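Local coordinates for Lin2891 protein (Listeria innocua, PDB 3DB0) that probably binds FMN through a split beta-barrel fold and may act as an oxidoreductase related to pyridoxamine 5'-phosphate oxidase, at residues Ala12-His17 / Phe37-Leu42; Glu57-Pro62 / Ala84-Asp89; His63-Ile68 / Phe77-Gly82; Ser91-Ile96 / Phe113-Ile118. All blocks are in the same frame, centred on the assembly; numbering follows the deposited sequence. Where two conformers were deposited one is given.

Contact 1: residues Ala12-His17 / Phe37-Leu42; sequences AILEQH and FLHDGL
The C-terminal part of the N-terminal helix 6-16 is laid against the end of barrel strand 29-40, and Leu14 and His39 carry the contact. Leu14 CB sits over one face of the imidazole, 4.0 Å from the ring centroid of His39 and 4° off its normal, a centred CH-pi contact. His39 CG lies between its backbone N and carbonyl carbon (chi1 69°), which puts the ring against Leu14 CB. There ND1 of His39 donates to Gly41 O at 3.0 Å, close to the ring plane and on a carbonyl lone pair; this bond fixes the ring's rotation. Further along, Glu15 CG approaches His39 NE2 to 4.1 Å, and its carboxylate plane is 39° from the ring plane. Leu14 CD1 reaches Leu42 CD2 at 4.2 Å. At His17, water 1 links the two segments, 2.9 Å from His17 O and 2.9 Å from Phe37 O. His17 itself turns back on the helix: ND1 donates to Ile13 O at 2.7 Å, while NE2 bonds Asp71. Leu14 also packs on Leu44 and Ile68, so the helix spans several strands, a terminal helix packed against a closed antiparallel barrel.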
loop_
_atom_site.group_PDB
_atom_site.type_symbol
_atom_site.label_atom_id
_atom_site.label_comp_id
_atom_site.label_asym_id
_atom_site.label_seq_id
_atom_site.Cartn_x
_atom_site.Cartn_y
_atom_site.Cartn_z
ATOM N N ALA B 12 14.846 1.716 5.960
ATOM C CA ALA B 12 14.367 2.333 4.721
ATOM C C ALA B 12 13.378 1.374 4.053
ATOM O O ALA B 12 12.292 1.769 3.610
ATOM C CB ALA B 12 15.564 2.682 3.769
ATOM N N ILE B 13 13.716 0.086 4.061
ATOM C CA ILE B 13 12.862 -0.895 3.412
ATOM C C ILE B 13 11.526 -1.012 4.221
ATOM O O ILE B 13 10.426 -1.062 3.641
ATOM C CB ILE B 13 13.552 -2.248 3.290
ATOM C CG1 ILE B 13 14.759 -2.210 2.331
ATOM C CG2 ILE B 13 12.546 -3.275 2.796
ATOM C CD1 ILE B 13 15.578 -3.498 2.300
ATOM N N LEU B 14 11.641 -0.996 5.552
ATOM C CA LEU B 14 10.453 -1.051 6.425
ATOM C C LEU B 14 9.615 0.220 6.286
ATOM O O LEU B 14 8.408 0.170 6.394
ATOM C CB LEU B 14 10.827 -1.231 7.919
ATOM C CG LEU B 14 11.474 -2.569 8.303
ATOM C CD1 LEU B 14 11.888 -2.631 9.767
ATOM C CD2 LEU B 14 10.502 -3.747 7.910
ATOM N N GLU B 15 10.252 1.360 6.045
ATOM C CA GLU B 15 9.491 2.596 5.975
ATOM C C GLU B 15 8.669 2.669 4.715
ATOM O O GLU B 15 7.584 3.260 4.700
ATOM C CB GLU B 15 10.417 3.818 6.102
ATOM C CG GLU B 15 11.188 3.826 7.411
ATOM C CD GLU B 15 12.243 4.883 7.480
ATOM O OE1 GLU B 15 12.638 5.388 6.408
ATOM O OE2 GLU B 15 12.711 5.178 8.607
ATOM N N GLN B 16 9.155 1.992 3.684
ATOM C CA GLN B 16 8.536 2.027 2.381
ATOM C C GLN B 16 7.619 0.887 2.087
ATOM O O GLN B 16 7.003 0.867 1.047
ATOM C CB GLN B 16 9.636 2.114 1.345
ATOM C CG GLN B 16 10.468 3.367 1.570
ATOM C CD GLN B 16 11.895 3.215 1.107
ATOM O OE1 GLN B 16 12.211 2.300 0.346
ATOM N NE2 GLN B 16 12.781 4.092 1.594
ATOM N N HIS B 17 7.498 -0.068 3.012
ATOM C CA HIS B 17 6.614 -1.223 2.785
ATOM C C HIS B 17 5.809 -1.588 4.029
ATOM O O HIS B 17 6.340 -1.731 5.111
ATOM C CB HIS B 17 7.407 -2.465 2.347
ATOM C CG HIS B 17 8.220 -2.244 1.124
ATOM N ND1 HIS B 17 9.467 -1.659 1.155
ATOM C CD2 HIS B 17 7.944 -2.477 -0.174
ATOM C CE1 HIS B 17 9.930 -1.560 -0.076
ATOM N NE2 HIS B 17 9.023 -2.044 -0.902
ATOM N N PHE B 37 2.052 -4.900 8.007
ATOM C CA PHE B 37 3.028 -4.718 9.051
ATOM C C PHE B 37 3.288 -3.249 9.337
ATOM O O PHE B 37 3.641 -2.498 8.432
ATOM C CB PHE B 37 4.356 -5.358 8.666
ATOM C CG PHE B 37 4.294 -6.868 8.576
ATOM C CD1 PHE B 37 4.487 -7.666 9.714
ATOM C CD2 PHE B 37 3.951 -7.485 7.406
ATOM C CE1 PHE B 37 4.413 -9.044 9.641
ATOM C CE2 PHE B 37 3.843 -8.874 7.341
ATOM C CZ PHE B 37 4.071 -9.644 8.458
ATOM N N LEU B 38 3.146 -2.870 10.608
ATOM C CA LEU B 38 3.623 -1.576 11.110
ATOM C C LEU B 38 4.969 -1.876 11.785
ATOM O O LEU B 38 5.287 -3.038 12.117
ATOM C CB LEU B 38 2.632 -0.979 12.144
ATOM C CG LEU B 38 1.220 -0.819 11.544
ATOM C CD1 LEU B 38 0.234 -0.050 12.396
ATOM C CD2 LEU B 38 1.351 -0.075 10.262
ATOM N N HIS B 39 5.802 -0.869 11.993
ATOM C CA HIS B 39 7.027 -1.093 12.743
ATOM C C HIS B 39 7.326 0.107 13.620
ATOM O O HIS B 39 6.853 1.208 13.422
ATOM C CB HIS B 39 8.206 -1.322 11.799
ATOM C CG HIS B 39 8.582 -0.090 11.062
ATOM N ND1 HIS B 39 9.677 0.675 11.408
ATOM C CD2 HIS B 39 7.915 0.605 10.110
ATOM C CE1 HIS B 39 9.705 1.750 10.645
ATOM N NE2 HIS B 39 8.646 1.731 9.852
ATOM N N ASP B 40 8.085 -0.188 14.631
ATOM C CA ASP B 40 8.593 0.737 15.583
ATOM C C ASP B 40 10.041 0.338 15.669
ATOM O O ASP B 40 10.430 -0.629 16.360
ATOM C CB ASP B 40 7.945 0.559 16.949
ATOM C CG ASP B 40 8.609 1.460 18.008
ATOM O OD1 ASP B 40 9.044 2.542 17.620
ATOM O OD2 ASP B 40 8.723 1.083 19.185
ATOM N N GLY B 41 10.875 1.055 14.953
ATOM C CA GLY B 41 12.262 0.634 14.916
ATOM C C GLY B 41 12.237 -0.676 14.164
ATOM O O GLY B 41 11.484 -0.830 13.190
ATOM N N LEU B 42 13.024 -1.634 14.632
ATOM C CA LEU B 42 13.085 -2.945 13.978
ATOM C C LEU B 42 12.032 -3.923 14.530
ATOM O O LEU B 42 11.944 -5.087 14.085
ATOM C CB LEU B 42 14.482 -3.550 14.047
ATOM C CG LEU B 42 15.650 -2.741 13.465
ATOM C CD1 LEU B 42 16.859 -3.637 13.481
ATOM C CD2 LEU B 42 15.377 -2.209 12.074
HETATM O O HOH W 1 6.266 -1.370 7.973
#

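Contact 2: residues Glu57-Pro62 / Ala84-Asp89; sequences EVRRNP and ASLEED
The guanidinium of Arg59 is met by Leu86 CD1 on a slant, neither squarely over a face nor at an edge, with the methyl 3.3 Å from Arg59 NE. Leu86 CD1 also lies 4.0 Å from Arg59 CG, so it touches both the aliphatic stem and the start of the charged head. The stem is extended from CG to NE, which brings NE to Leu86 CD1. The polar end is held elsewhere, by a salt bridge from NH1 to Glu56 and a hydrogen bond from NH2 to Lys50 O. One residue earlier, Val58 has CG1 anti to its backbone N (chi1 161°) and turned to the strand, 3.8 Å from Ala84 CB. Water 2 bridges the backbones beside this pair, donating to Val58 O at 2.7 Å and to Ala84 O at 2.6 Å. Past the helix end, Ala84 N donates to Pro62 O at 2.7 Å; the bond is nearly straight (164°) and uses a lone pair in the carbonyl plane. Pro62 CB comes within 3.3 Å of Ala84 O. Ala84 faces Ile116 and Ile118 of the neighbouring strand as well. Strand 77-86 is thus bonded directly to the turn after helix 53-60 and through water to the helix itself, with apolar carbons between; the arginine contributes its hydrocarbon surface here while its charge is paired within its own helix.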
loop_
_atom_site.group_PDB
_atom_site.type_symbol
_atom_site.label_atom_id
_atom_site.label_comp_id
_atom_site.label_asym_id
_atom_site.label_seq_id
_atom_site.Cartn_x
_atom_site.Cartn_y
_atom_site.Cartn_z
ATOM N N GLU B 57 -1.616 -20.005 15.904
ATOM C CA GLU B 57 -0.346 -20.554 15.481
ATOM C C GLU B 57 0.800 -19.960 16.309
ATOM O O GLU B 57 1.659 -20.685 16.838
ATOM C CB GLU B 57 -0.130 -20.322 13.988
ATOM C CG GLU B 57 -0.973 -21.247 13.153
ATOM C CD GLU B 57 -1.189 -20.731 11.746
ATOM O OE1 GLU B 57 -0.410 -19.890 11.334
ATOM O OE2 GLU B 57 -2.162 -21.130 11.065
ATOM N N VAL B 58 0.796 -18.629 16.400
ATOM C CA VAL B 58 1.793 -17.850 17.173
ATOM C C VAL B 58 1.814 -18.198 18.680
ATOM O O VAL B 58 2.885 -18.263 19.285
ATOM C CB VAL B 58 1.557 -16.326 16.931
ATOM C CG1 VAL B 58 2.190 -15.494 17.982
ATOM C CG2 VAL B 58 2.092 -15.972 15.513
ATOM N N ARG B 59 0.630 -18.417 19.274
ATOM C CA ARG B 59 0.526 -18.773 20.652
ATOM C C ARG B 59 1.240 -20.061 20.899
ATOM O O ARG B 59 1.854 -20.207 21.914
ATOM C CB ARG B 59 -0.927 -18.993 21.112
ATOM C CG ARG B 59 -1.771 -17.717 21.144
ATOM C CD ARG B 59 -3.056 -17.876 21.991
ATOM N NE ARG B 59 -3.932 -16.708 21.824
ATOM C CZ ARG B 59 -4.989 -16.670 21.004
ATOM N NH1 ARG B 59 -5.342 -17.749 20.301
ATOM N NH2 ARG B 59 -5.725 -15.568 20.908
ATOM N N ARG B 60 1.151 -20.994 19.953
ATOM C CA ARG B 60 1.696 -22.332 20.120
ATOM C C ARG B 60 3.126 -22.496 19.592
ATOM O O ARG B 60 3.839 -23.423 19.989
ATOM C CB ARG B 60 0.779 -23.360 19.448
ATOM C CG ARG B 60 -0.582 -23.424 20.098
ATOM C CD ARG B 60 -1.681 -23.933 19.196
ATOM N NE ARG B 60 -1.965 -25.349 19.352
ATOM C CZ ARG B 60 -3.177 -25.870 19.186
ATOM N NH1 ARG B 60 -4.209 -25.075 18.917
ATOM N NH2 ARG B 60 -3.371 -27.169 19.338
ATOM N N ASN B 61 3.513 -21.643 18.658
ATOM C CA ASN B 61 4.902 -21.664 18.128
ATOM C C ASN B 61 5.276 -20.221 17.761
ATOM O O ASN B 61 4.742 -19.691 16.795
ATOM C CB ASN B 61 5.021 -22.611 16.930
ATOM C CG ASN B 61 6.443 -22.717 16.373
ATOM O OD1 ASN B 61 7.262 -21.845 16.591
ATOM N ND2 ASN B 61 6.726 -23.792 15.657
ATOM N N PRO B 62 6.159 -19.574 18.560
ATOM C CA PRO B 62 6.516 -18.173 18.349
ATOM C C PRO B 62 7.463 -17.888 17.163
ATOM O O PRO B 62 7.682 -16.739 16.790
ATOM C CB PRO B 62 7.196 -17.796 19.667
ATOM C CG PRO B 62 7.904 -19.081 20.062
ATOM C CD PRO B 62 6.860 -20.150 19.730
ATOM N N ALA B 84 7.420 -14.194 17.726
ATOM C CA ALA B 84 6.123 -13.547 17.739
ATOM C C ALA B 84 5.387 -13.866 19.021
ATOM O O ALA B 84 5.497 -14.971 19.575
ATOM C CB ALA B 84 5.278 -13.908 16.433
ATOM N N SER B 85 4.671 -12.839 19.472
ATOM C CA SER B 85 3.864 -12.840 20.693
ATOM C C SER B 85 2.716 -11.883 20.559
ATOM O O SER B 85 2.667 -11.042 19.659
ATOM C CB SER B 85 4.731 -12.523 21.927
ATOM O OG SER B 85 5.183 -11.194 21.905
ATOM N N LEU B 86 1.733 -12.049 21.425
ATOM C CA LEU B 86 0.584 -11.169 21.415
ATOM C C LEU B 86 0.920 -9.996 22.329
ATOM O O LEU B 86 1.326 -10.184 23.495
ATOM C CB LEU B 86 -0.686 -11.919 21.845
ATOM C CG LEU B 86 -1.043 -13.130 20.930
ATOM C CD1 LEU B 86 -2.368 -13.797 21.317
ATOM C CD2 LEU B 86 -1.066 -12.657 19.477
ATOM N N GLU B 87 0.788 -8.797 21.769
ATOM C CA GLU B 87 1.062 -7.542 22.471
ATOM C C GLU B 87 0.090 -7.393 23.597
ATOM O O GLU B 87 -1.104 -7.487 23.393
ATOM C CB GLU B 87 0.929 -6.337 21.529
ATOM C CG GLU B 87 1.202 -5.002 22.208
ATOM C CD GLU B 87 2.553 -4.959 22.849
ATOM O OE1 GLU B 87 3.538 -5.190 22.131
ATOM O OE2 GLU B 87 2.651 -4.692 24.073
ATOM N N GLU B 88 0.620 -7.117 24.776
ATOM C CA GLU B 88 -0.194 -7.012 26.003
ATOM C C GLU B 88 -0.367 -5.600 26.485
ATOM O O GLU B 88 -1.190 -5.333 27.345
ATOM C CB GLU B 88 0.418 -7.889 27.123
ATOM C CG GLU B 88 0.333 -9.422 26.846
ATOM C CD GLU B 88 1.018 -10.279 27.916
ATOM O OE1 GLU B 88 1.427 -9.762 28.975
ATOM O OE2 GLU B 88 1.162 -11.492 27.689
ATOM N N ASP B 89 0.409 -4.683 25.928
ATOM C CA ASP B 89 0.319 -3.262 26.327
ATOM C C ASP B 89 -0.860 -2.653 25.581
ATOM O O ASP B 89 -0.885 -2.579 24.361
ATOM C CB ASP B 89 1.632 -2.513 26.019
ATOM C CG ASP B 89 1.625 -1.050 26.452
ATOM O OD1 ASP B 89 0.720 -0.241 26.103
ATOM O OD2 ASP B 89 2.615 -0.659 27.065
HETATM O O HOH W 2 4.086 -16.575 21.051
#

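Contact 3: residues His63-Ile68 / Phe77-Gly82; sequences HVCVLI and FLEING
Ile68 and Leu78 lie side by side and point the same way, Ile68 CG2 resting 4.0 Å from Leu78 CB. The same methyl meets Ile80 CD1 at 4.1 Å, because it occupies the place between backbone N and carbonyl carbon while CG1 goes anti to N (chi1 -178°). Next along, Val66 and Ile80 face each other through their CB atoms, 4.1 Å apart. On the other face Leu67 and Glu79, a non-hydrogen-bonded pair, likewise lie side by side and point the same way, with Leu67 CD2 3.9 Å from Glu79 CB. That methyl also comes to the edge of the Phe77 ring, near its plane, 4.3 Å from CE2 of Phe77. Cys65 SG, anti to its backbone N, approaches Glu79 CG to 4.1 Å. Between the backbones, Val64-Gly82, Val66-Ile80 and Ile68-Leu78 are antiparallel hydrogen-bonded pairs; the shortest of their bonds, Val66 N to Ile80 O, is 2.7 Å. On the face of Cys65 and Leu67, Ala32 and Tyr34 of another subunit pack down, and Phe77 meets that tyrosine edge-to-face. Glu79 OE1 forms a salt bridge with Arg124, so a buried acid is paired with charge. The hairpin therefore has aliphatic carbons on its barrel-core face, and a mixed surface with one charge pair on the side that joins subunits.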
loop_
_atom_site.group_PDB
_atom_site.type_symbol
_atom_site.label_atom_id
_atom_site.label_comp_id
_atom_site.label_asym_id
_atom_site.label_seq_id
_atom_site.Cartn_x
_atom_site.Cartn_y
_atom_site.Cartn_z
ATOM N N HIS B 63 7.973 -18.939 16.549
ATOM C CA HIS B 63 8.955 -18.787 15.485
ATOM C C HIS B 63 8.261 -18.440 14.166
ATOM O O HIS B 63 7.469 -19.235 13.610
ATOM C CB HIS B 63 9.761 -20.030 15.302
ATOM C CG HIS B 63 10.332 -20.564 16.570
ATOM N ND1 HIS B 63 9.781 -21.639 17.238
ATOM C CD2 HIS B 63 11.355 -20.132 17.337
ATOM C CE1 HIS B 63 10.474 -21.879 18.336
ATOM N NE2 HIS B 63 11.427 -20.975 18.425
ATOM N N VAL B 64 8.593 -17.254 13.688
ATOM C CA VAL B 64 8.040 -16.732 12.437
ATOM C C VAL B 64 9.140 -16.232 11.540
ATOM O O VAL B 64 10.232 -15.903 11.996
ATOM C CB VAL B 64 6.982 -15.648 12.670
ATOM C CG1 VAL B 64 5.779 -16.228 13.482
ATOM C CG2 VAL B 64 7.568 -14.417 13.396
ATOM N N CYS B 65 8.854 -16.258 10.250
ATOM C CA CYS B 65 9.731 -15.708 9.270
ATOM C C CYS B 65 8.937 -14.658 8.465
ATOM O O CYS B 65 7.870 -14.979 7.934
ATOM C CB CYS B 65 10.227 -16.819 8.334
ATOM S SG CYS B 65 11.375 -16.157 7.035
ATOM N N VAL B 66 9.451 -13.425 8.354
ATOM C CA VAL B 66 8.799 -12.376 7.516
ATOM C C VAL B 66 9.660 -11.983 6.305
ATOM O O VAL B 66 10.863 -11.810 6.423
ATOM C CB VAL B 66 8.494 -11.101 8.332
ATOM C CG1 VAL B 66 7.770 -10.027 7.464
ATOM C CG2 VAL B 66 7.646 -11.465 9.537
ATOM N N LEU B 67 9.019 -11.920 5.155
ATOM C CA LEU B 67 9.617 -11.425 3.941
ATOM C C LEU B 67 8.866 -10.138 3.642
ATOM O O LEU B 67 7.624 -10.101 3.618
ATOM C CB LEU B 67 9.467 -12.370 2.751
ATOM C CG LEU B 67 10.204 -13.721 2.809
ATOM C CD1 LEU B 67 9.975 -14.468 1.499
ATOM C CD2 LEU B 67 11.627 -13.418 2.964
ATOM N N ILE B 68 9.651 -9.093 3.442
ATOM C CA ILE B 68 9.112 -7.774 3.192
ATOM C C ILE B 68 10.032 -6.958 2.347
ATOM O O ILE B 68 11.242 -6.970 2.510
ATOM C CB ILE B 68 8.703 -7.020 4.537
ATOM C CG1 ILE B 68 8.082 -5.614 4.262
ATOM C CG2 ILE B 68 9.890 -6.849 5.490
ATOM C CD1 ILE B 68 7.128 -5.184 5.346
ATOM N N PHE B 77 15.405 -6.671 -0.455
ATOM C CA PHE B 77 14.322 -6.932 0.474
ATOM C C PHE B 77 14.857 -7.587 1.716
ATOM O O PHE B 77 16.048 -7.858 1.820
ATOM C CB PHE B 77 13.193 -7.742 -0.164
ATOM C CG PHE B 77 13.597 -9.086 -0.621
ATOM C CD1 PHE B 77 14.209 -9.247 -1.856
ATOM C CD2 PHE B 77 13.397 -10.202 0.194
ATOM C CE1 PHE B 77 14.620 -10.501 -2.272
ATOM C CE2 PHE B 77 13.814 -11.442 -0.217
ATOM C CZ PHE B 77 14.413 -11.595 -1.460
ATOM N N LEU B 78 13.962 -7.817 2.663
ATOM C CA LEU B 78 14.332 -8.357 3.934
ATOM C C LEU B 78 13.758 -9.718 4.211
ATOM O O LEU B 78 12.595 -10.008 3.903
ATOM C CB LEU B 78 13.839 -7.419 5.073
ATOM C CG LEU B 78 14.350 -5.976 5.099
ATOM C CD1 LEU B 78 13.545 -5.144 6.195
ATOM C CD2 LEU B 78 15.854 -6.000 5.290
ATOM N N GLU B 79 14.622 -10.535 4.808
ATOM C CA GLU B 79 14.209 -11.793 5.400
ATOM C C GLU B 79 14.438 -11.636 6.910
ATOM O O GLU B 79 15.555 -11.421 7.376
ATOM C CB GLU B 79 14.983 -12.979 4.824
ATOM C CG GLU B 79 14.694 -14.180 5.625
ATOM C CD GLU B 79 15.488 -15.426 5.245
ATOM O OE1 GLU B 79 16.173 -15.476 4.210
ATOM O OE2 GLU B 79 15.407 -16.381 6.027
ATOM N N ILE B 80 13.358 -11.692 7.673
ATOM C CA ILE B 80 13.376 -11.499 9.114
ATOM C C ILE B 80 12.899 -12.768 9.870
ATOM O O ILE B 80 11.773 -13.214 9.698
ATOM C CB ILE B 80 12.410 -10.361 9.489
ATOM C CG1 ILE B 80 12.818 -9.059 8.805
ATOM C CG2 ILE B 80 12.323 -10.182 11.011
ATOM C CD1 ILE B 80 11.864 -7.907 8.959
ATOM N N ASN B 81 13.753 -13.340 10.715
ATOM C CA ASN B 81 13.375 -14.515 11.526
ATOM C C ASN B 81 13.285 -13.972 12.901
ATOM O O ASN B 81 14.197 -13.279 13.370
ATOM C CB ASN B 81 14.405 -15.627 11.416
ATOM C CG ASN B 81 14.513 -16.173 9.976
ATOM O OD1 ASN B 81 15.457 -15.860 9.260
ATOM N ND2 ASN B 81 13.516 -16.903 9.542
ATOM N N GLY B 82 12.128 -14.205 13.514
ATOM C CA GLY B 82 11.839 -13.617 14.803
ATOM C C GLY B 82 10.896 -14.404 15.670
ATOM O O GLY B 82 10.469 -15.479 15.328
#

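Contact 4: residues Ser91-Ile96 / Phe113-Ile118; sequences SIKERI and FVVIKI
Ile96, Val115 and Phe113 make the tight part of this contact, where segment 91-96 of helix 90-100 crosses segment 113-118 at 104°, their axes 8.5 Å apart. Ile96 CG2 does the touching: it lies 3.8 Å from Val115 CG2 and 4.1 Å from Phe113 CZ. This methyl is anti to the backbone N of Ile96, leaving CG1 beside the N and its end directed away from the strand, to Leu38. The isoleucine and the phenylalanine side chains cross at about a right angle, and CG2 arrives at the edge of the ring, near its plane. Lys93 O also meets that edge, 3.7 Å from Phe113 CE2. No hydrogen bond joins the segments. The Lys93 side chain makes the looser, partly exposed flank: its CG is 4.4 Å from Val115 CG2, and its CE passes 4.1 Å from Phe113 O. The lysine chain bends at chi3 (59°), and its NZ forms a salt bridge with Glu90, at the start of the same helix. The Phe113 ring has further aromatic company in Trp97 and, edge-to-face, Trp104 of a neighbouring subunit. The outcome is a helix set nearly at right angles across a strand of the antiparallel barrel, its Phe113 end at a subunit interface.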
loop_
_atom_site.group_PDB
_atom_site.type_symbol
_atom_site.label_atom_id
_atom_site.label_comp_id
_atom_site.label_asym_id
_atom_site.label_seq_id
_atom_site.Cartn_x
_atom_site.Cartn_y
_atom_site.Cartn_z
ATOM N N SER B 91 -1.971 0.359 25.535
ATOM C CA SER B 91 -1.751 1.612 24.814
ATOM C C SER B 91 -1.174 1.312 23.411
ATOM O O SER B 91 -1.471 2.002 22.452
ATOM C CB SER B 91 -0.819 2.555 25.578
ATOM O OG SER B 91 0.513 2.118 25.564
ATOM N N ILE B 92 -0.362 0.268 23.296
ATOM C CA ILE B 92 0.230 -0.093 21.990
ATOM C C ILE B 92 -0.866 -0.702 21.114
ATOM O O ILE B 92 -0.984 -0.397 19.926
ATOM C CB ILE B 92 1.426 -1.077 22.116
ATOM C CG1 ILE B 92 2.628 -0.398 22.767
ATOM C CG2 ILE B 92 1.815 -1.581 20.734
ATOM C CD1 ILE B 92 3.855 -1.360 23.054
ATOM N N LYS B 93 -1.720 -1.514 21.721
ATOM C CA LYS B 93 -2.810 -2.113 20.965
ATOM C C LYS B 93 -3.751 -1.058 20.393
ATOM O O LYS B 93 -4.199 -1.198 19.267
ATOM C CB LYS B 93 -3.632 -3.071 21.829
ATOM C CG LYS B 93 -2.856 -4.342 22.235
ATOM C CD LYS B 93 -3.637 -5.153 23.248
ATOM C CE LYS B 93 -4.971 -5.571 22.701
ATOM N NZ LYS B 93 -5.821 -6.088 23.798
ATOM N N GLU B 94 -4.071 -0.057 21.209
ATOM C CA GLU B 94 -5.023 1.027 20.843
ATOM C C GLU B 94 -4.429 1.925 19.794
ATOM O O GLU B 94 -5.109 2.369 18.864
ATOM C CB GLU B 94 -5.396 1.874 22.061
ATOM C CG GLU B 94 -6.303 3.101 21.738
ATOM C CD GLU B 94 -7.659 2.703 21.201
ATOM O OE1 GLU B 94 -8.093 1.600 21.546
ATOM O OE2 GLU B 94 -8.289 3.477 20.431
ATOM N N ARG B 95 -3.137 2.177 19.927
ATOM C CA ARG B 95 -2.447 2.967 18.939
ATOM C C ARG B 95 -2.451 2.287 17.551
ATOM O O ARG B 95 -2.716 2.916 16.569
ATOM C CB ARG B 95 -1.024 3.246 19.401
ATOM C CG ARG B 95 -0.239 4.075 18.416
ATOM C CD ARG B 95 -0.979 5.341 18.066
ATOM N NE ARG B 95 -1.145 6.254 19.207
ATOM C CZ ARG B 95 -0.226 7.151 19.570
ATOM N NH1 ARG B 95 0.917 7.252 18.890
ATOM N NH2 ARG B 95 -0.437 7.933 20.607
ATOM N N ILE B 96 -2.079 1.019 17.494
ATOM C CA ILE B 96 -2.093 0.250 16.292
ATOM C C ILE B 96 -3.542 0.218 15.734
ATOM O O ILE B 96 -3.755 0.371 14.531
ATOM C CB ILE B 96 -1.589 -1.165 16.532
ATOM C CG1 ILE B 96 -0.074 -1.205 16.950
ATOM C CG2 ILE B 96 -1.886 -2.067 15.331
ATOM C CD1 ILE B 96 0.831 -0.585 15.977
ATOM N N PHE B 113 -9.973 -7.734 18.605
ATOM C CA PHE B 113 -8.741 -7.191 18.032
ATOM C C PHE B 113 -7.503 -7.531 18.889
ATOM O O PHE B 113 -7.478 -7.419 20.108
ATOM C CB PHE B 113 -8.834 -5.690 17.798
ATOM C CG PHE B 113 -7.638 -5.111 17.061
ATOM C CD1 PHE B 113 -7.493 -5.310 15.722
ATOM C CD2 PHE B 113 -6.703 -4.348 17.713
ATOM C CE1 PHE B 113 -6.413 -4.768 15.034
ATOM C CE2 PHE B 113 -5.654 -3.788 17.057
ATOM C CZ PHE B 113 -5.499 -3.984 15.706
ATOM N N VAL B 114 -6.466 -7.972 18.203
ATOM C CA VAL B 114 -5.223 -8.301 18.864
ATOM C C VAL B 114 -4.108 -7.865 17.955
ATOM O O VAL B 114 -4.316 -7.579 16.769
ATOM C CB VAL B 114 -5.100 -9.799 19.176
ATOM C CG1 VAL B 114 -6.230 -10.232 20.089
ATOM C CG2 VAL B 114 -5.053 -10.617 17.880
ATOM N N VAL B 115 -2.927 -7.776 18.549
ATOM C CA VAL B 115 -1.748 -7.365 17.834
ATOM C C VAL B 115 -0.643 -8.401 18.057
ATOM O O VAL B 115 -0.388 -8.810 19.199
ATOM C CB VAL B 115 -1.291 -5.943 18.256
ATOM C CG1 VAL B 115 0.135 -5.561 17.641
ATOM C CG2 VAL B 115 -2.396 -4.870 17.918
ATOM N N ILE B 116 -0.097 -8.869 16.939
ATOM C CA ILE B 116 1.065 -9.727 16.907
ATOM C C ILE B 116 2.310 -8.873 16.817
ATOM O O ILE B 116 2.540 -8.106 15.859
ATOM C CB ILE B 116 1.022 -10.764 15.779
ATOM C CG1 ILE B 116 -0.250 -11.602 15.944
ATOM C CG2 ILE B 116 2.316 -11.645 15.830
ATOM C CD1 ILE B 116 -0.670 -12.470 14.739
ATOM N N LYS B 117 3.118 -9.010 17.865
ATOM C CA LYS B 117 4.387 -8.303 17.982
ATOM C C LYS B 117 5.445 -9.240 17.509
ATOM O O LYS B 117 5.446 -10.415 17.883
ATOM C CB LYS B 117 4.671 -7.930 19.439
ATOM C CG LYS B 117 6.035 -7.239 19.672
ATOM C CD LYS B 117 6.400 -7.166 21.187
ATOM C CE LYS B 117 7.537 -6.237 21.376
ATOM N NZ LYS B 117 7.966 -6.092 22.808
ATOM N N ILE B 118 6.331 -8.752 16.658
ATOM C CA ILE B 118 7.433 -9.595 16.197
ATOM C C ILE B 118 8.761 -8.956 16.523
ATOM O O ILE B 118 9.111 -7.879 15.995
ATOM C CB ILE B 118 7.344 -9.920 14.687
ATOM C CG1 ILE B 118 6.024 -10.647 14.388
ATOM C CG2 ILE B 118 8.577 -10.712 14.225
ATOM C CD1 ILE B 118 5.567 -10.522 12.990
#

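How the contacts relate
All four contacts reach one antiparallel barrel. Contact 1 closes first along the chain; contact 3, a hairpin, is nested inside the loop closed by contact 2, and contact 4 follows. Contacts 2 and 3 share strand 77-86, whose barrel neighbours are strands 63-68 and 113-126. Centres are about 11 Å apart for contacts 2 and 4, about 12 Å for 1 and 3, and about 20 Å for 1 and 2, which do not touch and sit on opposite sides of the chain's centre. Side chains of contacts 1 and 4 meet where Leu38 packs on Ile96 and Phe37 on Ile118. Helices 6-16, 53-60 and 90-100 each pack on strands of the one barrel.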